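Local coordinates for hypothetical protein ST2348 (Sulfolobus tokodaii, PDB 2EF7) that is of unknown function but carries a pair of CBS domains, modules that in many relatives bind adenine nucleotides and regulate attached or partner proteins, at residues Ala91-Phe96 with Ile114-Ile119; Lys7-Thr12 with Thr120-Asp125. One frame throughout, in Å; residues are numbered along the deposited sequence.

Contact 1 of 2, residues Ala91-Phe96 with Ile114-Ile119; sequences ALMRQF and ISIRDI
In the hydrophobic core of the second CBS domain, where its two helices converge at the end of a strand, Met93, a selenomethionine, lies against Ile114, Ile116 and Ile119. CG of Met93 stands anti to the carbonyl carbon (chi1 -74°) and the chain runs on extended, which carries SE and CE across from helix 86-96. Its end meets the end of Ile119 tip to tip, and the approach is tight: CD1 of Ile119 is 3.3 Å from Met93 SE and equally close to CE. Ile114 is met differently, crossing the selenomethionine at about a right angle with its CG2 branch 3.6 Å from Met93 CE. Ile116 closes in more loosely, CD1 lying 4.1 Å from Met93 SE. This is the beta-beta-alpha end of the CBS fold, in which strand 110-115 passes directly into helix 116-126, and a capping box marks the switch. Ser115 N donates to Asp118 OD2 at 2.8 Å, on the anti side of the carboxylate and 18° out of its plane, while the return bond from Asp118 N to Ser115 OG is weak at 3.4 Å. Leu101 of strand 100-104 also packs on Met93 and Ile114, and Leu90 touches both Ile116 and Ile119. From the second subunit, Met130 reaches Met93 and Ile123 packs on Ile116.

Contact 2 of 2, residues Lys7-Thr12 with Thr120-Asp125; sequences KEYMKT and TRAIDD
Tyr9 lays one face of its ring over Ala122, and this apolar contact is the centre of the meeting between the loop 7-12 and helix 116-126. The methyl CB of Ala122 sits 3.5 Å from the ring centroid and only 8° off the normal, a CH-pi contact over the middle of the face; Ala122 CA comes equally near the rim, 3.5 Å from Tyr9 CE1. A chi1 of -73°, with CG beside the backbone N, turns the ring toward the helix and its face onto Ala122. Polar contacts gather around the ring edge and the backbone. The hydroxyl is hydrogen-bonded to Glu4 OE2, and Asp125 OD1 lies 3.0 Å from Tyr9 OH, in the plane of the ring, with the carboxylate turned 50° against it. Arg121, bent at chi3, brings a face of its guanidinium over Tyr9 CD1, 3.8 Å from NH2, and NH2 gives a weak hydrogen bond to Tyr9 O at 3.4 Å. The stronger partner of Arg121 is Asp118, which forms a salt bridge with NH1 one helical turn earlier. Replacing Tyr9 by an alanine is likely to uncover the methyl of Ala122 and to take from Glu4 its hydroxyl partner, and from Asp125 the one beside it. Ile86 of helix 86-96 touches both Tyr9 and Ala122. Such packing on the last helix is consistent with a tandem CBS pair in which the N-terminal segment of the chain packs against the second CBS domain.

In the fold
Contacts 1 and 2 share helix 116-126, contact 1 using its first turn and contact 2 the turns that follow, with their centres about 11 Å apart. Along the chain contact 1 is nested within the long loop closed by contact 2: from 7-12 the chain runs through the first CBS domain and comes back through helix 86-96 and strand 110-115. The two touch directly where Ile114 and Asp118 pack on the backbone of Tyr9. Contact 1 is thus internal to the second CBS domain, whereas contact 2 ties the N-terminal segment to that domain. Both also adjoin the second subunit, placing the shared helix at a subunit interface.

Contact 1 of 2, residues Ala91-Phe96 with Ile114-Ile119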
ATOM      1  N   ALA A  91      -6.443   0.647 -18.736  1.00 24.82           N
ATOM      2  CA  ALA A  91      -5.819   0.754 -20.042  1.00 25.17           C
ATOM      3  C   ALA A  91      -5.549   2.210 -20.396  1.00 28.97           C
ATOM      4  O   ALA A  91      -4.528   2.519 -21.008  1.00 29.06           O
ATOM      5  CB  ALA A  91      -6.694   0.107 -21.095  1.00 20.31           C
ATOM      6  N   LEU A  92      -6.451   3.107 -19.995  1.00 29.12           N
ATOM      7  CA  LEU A  92      -6.290   4.524 -20.298  1.00 30.74           C
ATOM      8  C   LEU A  92      -5.160   5.128 -19.466  1.00 28.05           C
ATOM      9  O   LEU A  92      -4.388   5.944 -19.959  1.00 29.92           O
ATOM     10  CB  LEU A  92      -7.603   5.278 -20.045  1.00 32.68           C
ATOM     11  CG  LEU A  92      -7.879   6.473 -20.961  1.00 34.53           C
ATOM     12  CD1 LEU A  92      -7.853   6.008 -22.406  1.00 37.97           C
ATOM     13  CD2 LEU A  92      -9.228   7.087 -20.638  1.00 35.83           C
HETATM   14  N   MSE A  93      -5.064   4.724 -18.205  1.00 25.13           N
HETATM   15  CA  MSE A  93      -4.007   5.218 -17.334  1.00 30.58           C
HETATM   16  C   MSE A  93      -2.628   4.821 -17.883  1.00 30.56           C
HETATM   17  O   MSE A  93      -1.724   5.660 -17.977  1.00 31.80           O
HETATM   18  CB  MSE A  93      -4.193   4.662 -15.919  1.00 25.63           C
HETATM   19  CG  MSE A  93      -5.329   5.315 -15.146  1.00 39.58           C
HETATM   20 SE   MSE A  93      -5.728   4.411 -13.488  1.00 51.32          SE
HETATM   21  CE  MSE A  93      -7.594   4.882 -13.343  1.00 53.64           C
ATOM     22  N   ARG A  94      -2.469   3.548 -18.244  1.00 28.89           N
ATOM     23  CA  ARG A  94      -1.200   3.060 -18.790  1.00 31.83           C
ATOM     24  C   ARG A  94      -0.856   3.828 -20.058  1.00 32.64           C
ATOM     25  O   ARG A  94       0.255   4.336 -20.210  1.00 32.77           O
ATOM     26  CB  ARG A  94      -1.283   1.565 -19.120  1.00 30.21           C
ATOM     27  CG  ARG A  94      -1.443   0.654 -17.904  1.00 48.32           C
ATOM     28  CD  ARG A  94      -1.578  -0.822 -18.295  1.00 53.37           C
ATOM     29  NE  ARG A  94      -0.374  -1.352 -18.936  1.00 62.40           N
ATOM     30  CZ  ARG A  94      -0.204  -2.628 -19.270  1.00 69.11           C
ATOM     31  NH1 ARG A  94       0.925  -3.023 -19.850  1.00 67.06           N
ATOM     32  NH2 ARG A  94      -1.160  -3.513 -19.022  1.00 71.88           N
ATOM     33  N   GLN A  95      -1.823   3.920 -20.965  1.00 29.54           N
ATOM     34  CA  GLN A  95      -1.625   4.623 -22.228  1.00 32.01           C
ATOM     35  C   GLN A  95      -1.089   6.038 -22.060  1.00 31.55           C
ATOM     36  O   GLN A  95      -0.231   6.466 -22.822  1.00 31.08           O
ATOM     37  CB  GLN A  95      -2.938   4.688 -23.024  1.00 35.00           C
ATOM     38  CG  GLN A  95      -2.763   5.279 -24.416  1.00 30.11           C
ATOM     39  CD  GLN A  95      -4.004   5.146 -25.281  1.00 32.23           C
ATOM     40  OE1 GLN A  95      -4.638   4.091 -25.315  1.00 31.22           O
ATOM     41  NE2 GLN A  95      -4.344   6.209 -26.002  1.00 23.04           N
ATOM     42  N   PHE A  96      -1.597   6.757 -21.061  1.00 33.76           N
ATOM     43  CA  PHE A  96      -1.189   8.136 -20.821  1.00 33.65           C
ATOM     44  C   PHE A  96      -0.265   8.315 -19.626  1.00 34.50           C
ATOM     45  O   PHE A  96      -0.008   9.438 -19.192  1.00 36.75           O
ATOM     46  CB  PHE A  96      -2.435   9.000 -20.659  1.00 30.04           C
ATOM     47  CG  PHE A  96      -3.194   9.188 -21.935  1.00 33.57           C
ATOM     48  CD1 PHE A  96      -2.789  10.143 -22.864  1.00 33.09           C
ATOM     49  CD2 PHE A  96      -4.270   8.370 -22.243  1.00 24.44           C
ATOM     50  CE1 PHE A  96      -3.444  10.276 -24.080  1.00 34.31           C
ATOM     51  CE2 PHE A  96      -4.933   8.496 -23.459  1.00 27.05           C
ATOM     52  CZ  PHE A  96      -4.520   9.449 -24.380  1.00 31.73           C
ATOM     53  N   ILE A 114     -11.060   8.533 -10.328  1.00 25.98           N
ATOM     54  CA  ILE A 114     -10.645   7.146 -10.104  1.00 27.39           C
ATOM     55  C   ILE A 114      -9.121   7.093 -10.183  1.00 28.27           C
ATOM     56  O   ILE A 114      -8.524   7.691 -11.073  1.00 26.79           O
ATOM     57  CB  ILE A 114     -11.251   6.170 -11.175  1.00 28.47           C
ATOM     58  CG1 ILE A 114     -10.882   4.723 -10.845  1.00 31.44           C
ATOM     59  CG2 ILE A 114     -10.735   6.494 -12.566  1.00 21.91           C
ATOM     60  CD1 ILE A 114     -11.965   3.967 -10.138  1.00 28.03           C
ATOM     61  N   SER A 115      -8.489   6.384  -9.252  1.00 28.27           N
ATOM     62  CA  SER A 115      -7.033   6.299  -9.240  1.00 30.55           C
ATOM     63  C   SER A 115      -6.545   4.866  -9.390  1.00 31.14           C
ATOM     64  O   SER A 115      -7.294   3.912  -9.190  1.00 26.94           O
ATOM     65  CB  SER A 115      -6.479   6.871  -7.936  1.00 32.61           C
ATOM     66  OG  SER A 115      -6.689   5.957  -6.874  1.00 35.99           O
ATOM     67  N   ILE A 116      -5.270   4.731  -9.730  1.00 34.70           N
ATOM     68  CA  ILE A 116      -4.661   3.427  -9.908  1.00 40.32           C
ATOM     69  C   ILE A 116      -4.829   2.573  -8.649  1.00 42.36           C
ATOM     70  O   ILE A 116      -4.938   1.350  -8.734  1.00 45.29           O
ATOM     71  CB  ILE A 116      -3.159   3.567 -10.250  1.00 45.12           C
ATOM     72  CG1 ILE A 116      -2.586   2.199 -10.623  1.00 47.24           C
ATOM     73  CG2 ILE A 116      -2.409   4.193  -9.081  1.00 42.20           C
ATOM     74  CD1 ILE A 116      -3.199   1.614 -11.879  1.00 44.42           C
ATOM     75  N   ARG A 117      -4.857   3.209  -7.482  1.00 42.09           N
ATOM     76  CA  ARG A 117      -5.031   2.463  -6.239  1.00 41.89           C
ATOM     77  C   ARG A 117      -6.450   1.928  -6.142  1.00 39.44           C
ATOM     78  O   ARG A 117      -6.682   0.870  -5.546  1.00 36.86           O
ATOM     79  CB  ARG A 117      -4.734   3.334  -5.015  1.00 45.65           C
ATOM     80  CG  ARG A 117      -3.290   3.800  -4.903  1.00 57.72           C
ATOM     81  CD  ARG A 117      -2.305   2.653  -5.104  1.00 62.68           C
ATOM     82  NE  ARG A 117      -0.928   3.068  -4.838  1.00 72.47           N
ATOM     83  CZ  ARG A 117       0.151   2.449  -5.311  1.00 77.50           C
ATOM     84  NH1 ARG A 117       0.022   1.380  -6.087  1.00 80.26           N
ATOM     85  NH2 ARG A 117       1.362   2.896  -5.003  1.00 82.90           N
ATOM     86  N   ASP A 118      -7.404   2.667  -6.712  1.00 35.06           N
ATOM     87  CA  ASP A 118      -8.795   2.226  -6.693  1.00 33.01           C
ATOM     88  C   ASP A 118      -8.888   0.951  -7.530  1.00 31.05           C
ATOM     89  O   ASP A 118      -9.648   0.040  -7.208  1.00 27.39           O
ATOM     90  CB  ASP A 118      -9.727   3.282  -7.292  1.00 33.73           C
ATOM     91  CG  ASP A 118      -9.883   4.499  -6.405  1.00 41.97           C
ATOM     92  OD1 ASP A 118     -10.120   4.327  -5.187  1.00 42.99           O
ATOM     93  OD2 ASP A 118      -9.787   5.630  -6.930  1.00 32.85           O
ATOM     94  N   ILE A 119      -8.102   0.903  -8.605  1.00 29.78           N
ATOM     95  CA  ILE A 119      -8.090  -0.245  -9.502  1.00 32.18           C
ATOM     96  C   ILE A 119      -7.568  -1.520  -8.838  1.00 32.50           C
ATOM     97  O   ILE A 119      -8.184  -2.577  -8.950  1.00 34.85           O
ATOM     98  CB  ILE A 119      -7.268   0.064 -10.770  1.00 33.57           C
ATOM     99  CG1 ILE A 119      -7.940   1.220 -11.530  1.00 41.09           C
ATOM    100  CG2 ILE A 119      -7.165  -1.181 -11.650  1.00 25.51           C
ATOM    101  CD1 ILE A 119      -7.261   1.599 -12.821  1.00 45.51           C
TER

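Contact 2 of 2, residues Lys7-Thr12 with Thr120-Asp125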
ATOM      1  N   LYS A   7     -17.674   3.407 -11.704  1.00 31.41           N
ATOM      2  CA  LYS A   7     -18.675   3.987 -10.817  1.00 36.76           C
ATOM      3  C   LYS A   7     -18.617   3.461  -9.375  1.00 40.27           C
ATOM      4  O   LYS A   7     -18.749   4.229  -8.422  1.00 40.47           O
ATOM      5  CB  LYS A   7     -20.065   3.736 -11.423  1.00 40.72           C
ATOM      6  CG  LYS A   7     -21.239   4.352 -10.681  1.00 52.37           C
ATOM      7  CD  LYS A   7     -22.550   3.989 -11.372  1.00 53.02           C
ATOM      8  CE  LYS A   7     -23.746   4.605 -10.665  1.00 63.97           C
ATOM      9  NZ  LYS A   7     -23.716   6.092 -10.725  1.00 69.34           N
ATOM     10  N   GLU A   8     -18.409   2.156  -9.207  1.00 36.54           N
ATOM     11  CA  GLU A   8     -18.362   1.569  -7.861  1.00 35.84           C
ATOM     12  C   GLU A   8     -17.050   1.767  -7.109  1.00 36.14           C
ATOM     13  O   GLU A   8     -16.970   1.461  -5.913  1.00 36.80           O
ATOM     14  CB  GLU A   8     -18.664   0.065  -7.925  1.00 37.02           C
ATOM     15  CG  GLU A   8     -20.086  -0.258  -8.396  1.00 49.43           C
ATOM     16  CD  GLU A   8     -21.139   0.466  -7.565  1.00 52.48           C
ATOM     17  OE1 GLU A   8     -21.911   1.280  -8.150  1.00 54.82           O
ATOM     18  OE2 GLU A   8     -21.184   0.236  -6.328  1.00 48.24           O
ATOM     19  N   TYR A   9     -16.021   2.280  -7.782  1.00 33.59           N
ATOM     20  CA  TYR A   9     -14.734   2.465  -7.113  1.00 30.81           C
ATOM     21  C   TYR A   9     -14.172   3.877  -7.133  1.00 33.92           C
ATOM     22  O   TYR A   9     -13.164   4.158  -6.485  1.00 33.00           O
ATOM     23  CB  TYR A   9     -13.706   1.497  -7.703  1.00 30.62           C
ATOM     24  CG  TYR A   9     -13.951   0.075  -7.273  1.00 31.05           C
ATOM     25  CD1 TYR A   9     -13.359  -0.432  -6.117  1.00 31.52           C
ATOM     26  CD2 TYR A   9     -14.845  -0.736  -7.968  1.00 33.46           C
ATOM     27  CE1 TYR A   9     -13.656  -1.705  -5.659  1.00 36.31           C
ATOM     28  CE2 TYR A   9     -15.151  -2.015  -7.514  1.00 39.09           C
ATOM     29  CZ  TYR A   9     -14.553  -2.489  -6.360  1.00 37.93           C
ATOM     30  OH  TYR A   9     -14.853  -3.748  -5.902  1.00 51.61           O
HETATM   31  N   MSE A  10     -14.823   4.763  -7.876  1.00 31.36           N
HETATM   32  CA  MSE A  10     -14.375   6.144  -7.983  1.00 32.36           C
HETATM   33  C   MSE A  10     -14.685   6.929  -6.715  1.00 33.12           C
HETATM   34  O   MSE A  10     -15.592   6.594  -5.963  1.00 31.82           O
HETATM   35  CB  MSE A  10     -15.068   6.830  -9.160  1.00 28.86           C
HETATM   36  CG  MSE A  10     -16.559   7.059  -8.934  1.00 30.46           C
HETATM   37 SE   MSE A  10     -17.412   7.922 -10.424  1.00 37.10          SE
HETATM   38  CE  MSE A  10     -19.248   7.929  -9.795  1.00 35.36           C
ATOM     39  N   LYS A  11     -13.905   7.972  -6.477  1.00 32.93           N
ATOM     40  CA  LYS A  11     -14.134   8.832  -5.336  1.00 32.74           C
ATOM     41  C   LYS A  11     -15.113   9.866  -5.872  1.00 31.96           C
ATOM     42  O   LYS A  11     -14.844  10.516  -6.882  1.00 32.02           O
ATOM     43  CB  LYS A  11     -12.832   9.506  -4.915  1.00 40.73           C
ATOM     44  CG  LYS A  11     -12.991  10.627  -3.910  1.00 50.22           C
ATOM     45  CD  LYS A  11     -11.664  11.350  -3.725  1.00 56.12           C
ATOM     46  CE  LYS A  11     -11.832  12.657  -2.964  1.00 61.51           C
ATOM     47  NZ  LYS A  11     -10.540  13.403  -2.852  1.00 64.02           N
ATOM     48  N   THR A  12     -16.257   9.996  -5.218  1.00 29.48           N
ATOM     49  CA  THR A  12     -17.265  10.957  -5.637  1.00 34.58           C
ATOM     50  C   THR A  12     -17.168  12.230  -4.803  1.00 40.44           C
ATOM     51  O   THR A  12     -16.297  12.358  -3.944  1.00 41.87           O
ATOM     52  CB  THR A  12     -18.668  10.375  -5.475  1.00 35.07           C
ATOM     53  OG1 THR A  12     -18.857   9.981  -4.112  1.00 40.39           O
ATOM     54  CG2 THR A  12     -18.849   9.165  -6.384  1.00 30.43           C
ATOM     55  N   THR A 120      -6.442  -1.424  -8.143  1.00 34.98           N
ATOM     56  CA  THR A 120      -5.894  -2.599  -7.465  1.00 39.72           C
ATOM     57  C   THR A 120      -6.801  -3.050  -6.322  1.00 38.93           C
ATOM     58  O   THR A 120      -6.857  -4.237  -6.006  1.00 44.13           O
ATOM     59  CB  THR A 120      -4.484  -2.332  -6.911  1.00 38.16           C
ATOM     60  OG1 THR A 120      -4.489  -1.122  -6.148  1.00 44.48           O
ATOM     61  CG2 THR A 120      -3.485  -2.220  -8.048  1.00 39.89           C
ATOM     62  N   ARG A 121      -7.503  -2.110  -5.696  1.00 35.81           N
ATOM     63  CA  ARG A 121      -8.415  -2.471  -4.617  1.00 37.01           C
ATOM     64  C   ARG A 121      -9.568  -3.272  -5.212  1.00 39.39           C
ATOM     65  O   ARG A 121     -10.039  -4.239  -4.609  1.00 39.47           O
ATOM     66  CB  ARG A 121      -8.968  -1.223  -3.914  1.00 42.61           C
ATOM     67  CG  ARG A 121     -10.013  -1.549  -2.848  1.00 37.53           C
ATOM     68  CD  ARG A 121     -10.378  -0.345  -1.978  1.00 49.18           C
ATOM     69  NE  ARG A 121     -11.385   0.536  -2.571  1.00 53.83           N
ATOM     70  CZ  ARG A 121     -11.114   1.586  -3.339  1.00 53.59           C
ATOM     71  NH1 ARG A 121      -9.857   1.900  -3.618  1.00 59.68           N
ATOM     72  NH2 ARG A 121     -12.103   2.329  -3.822  1.00 51.63           N
ATOM     73  N   ALA A 122     -10.021  -2.854  -6.394  1.00 32.84           N
ATOM     74  CA  ALA A 122     -11.104  -3.538  -7.089  1.00 34.42           C
ATOM     75  C   ALA A 122     -10.656  -4.951  -7.479  1.00 35.54           C
ATOM     76  O   ALA A 122     -11.451  -5.896  -7.460  1.00 34.29           O
ATOM     77  CB  ALA A 122     -11.505  -2.753  -8.336  1.00 30.54           C
ATOM     78  N   ILE A 123      -9.384  -5.093  -7.835  1.00 31.89           N
ATOM     79  CA  ILE A 123      -8.870  -6.402  -8.208  1.00 35.86           C
ATOM     80  C   ILE A 123      -8.873  -7.267  -6.956  1.00 39.61           C
ATOM     81  O   ILE A 123      -9.387  -8.388  -6.964  1.00 41.97           O
ATOM     82  CB  ILE A 123      -7.437  -6.310  -8.776  1.00 31.35           C
ATOM     83  CG1 ILE A 123      -7.445  -5.457 -10.045  1.00 31.80           C
ATOM     84  CG2 ILE A 123      -6.900  -7.707  -9.088  1.00 33.64           C
ATOM     85  CD1 ILE A 123      -8.417  -5.945 -11.085  1.00 38.18           C
ATOM     86  N   ASP A 124      -8.313  -6.737  -5.874  1.00 41.55           N
ATOM     87  CA  ASP A 124      -8.281  -7.466  -4.611  1.00 43.58           C
ATOM     88  C   ASP A 124      -9.682  -7.866  -4.177  1.00 42.50           C
ATOM     89  O   ASP A 124      -9.908  -8.989  -3.727  1.00 44.11           O
ATOM     90  CB  ASP A 124      -7.637  -6.618  -3.524  1.00 50.28           C
ATOM     91  CG  ASP A 124      -6.134  -6.708  -3.544  1.00 58.91           C
ATOM     92  OD1 ASP A 124      -5.540  -6.510  -4.625  1.00 63.85           O
ATOM     93  OD2 ASP A 124      -5.547  -6.980  -2.476  1.00 72.21           O
ATOM     94  N   ASP A 125     -10.622  -6.943  -4.317  1.00 40.15           N
ATOM     95  CA  ASP A 125     -11.998  -7.209  -3.938  1.00 40.01           C
ATOM     96  C   ASP A 125     -12.597  -8.416  -4.645  1.00 44.17           C
ATOM     97  O   ASP A 125     -12.951  -9.398  -4.002  1.00 44.53           O
ATOM     98  CB  ASP A 125     -12.877  -5.988  -4.213  1.00 44.76           C
ATOM     99  CG  ASP A 125     -12.711  -4.899  -3.167  1.00 50.65           C
ATOM    100  OD1 ASP A 125     -13.480  -3.917  -3.229  1.00 49.81           O
ATOM    101  OD2 ASP A 125     -11.823  -5.023  -2.291  1.00 49.47           O
TER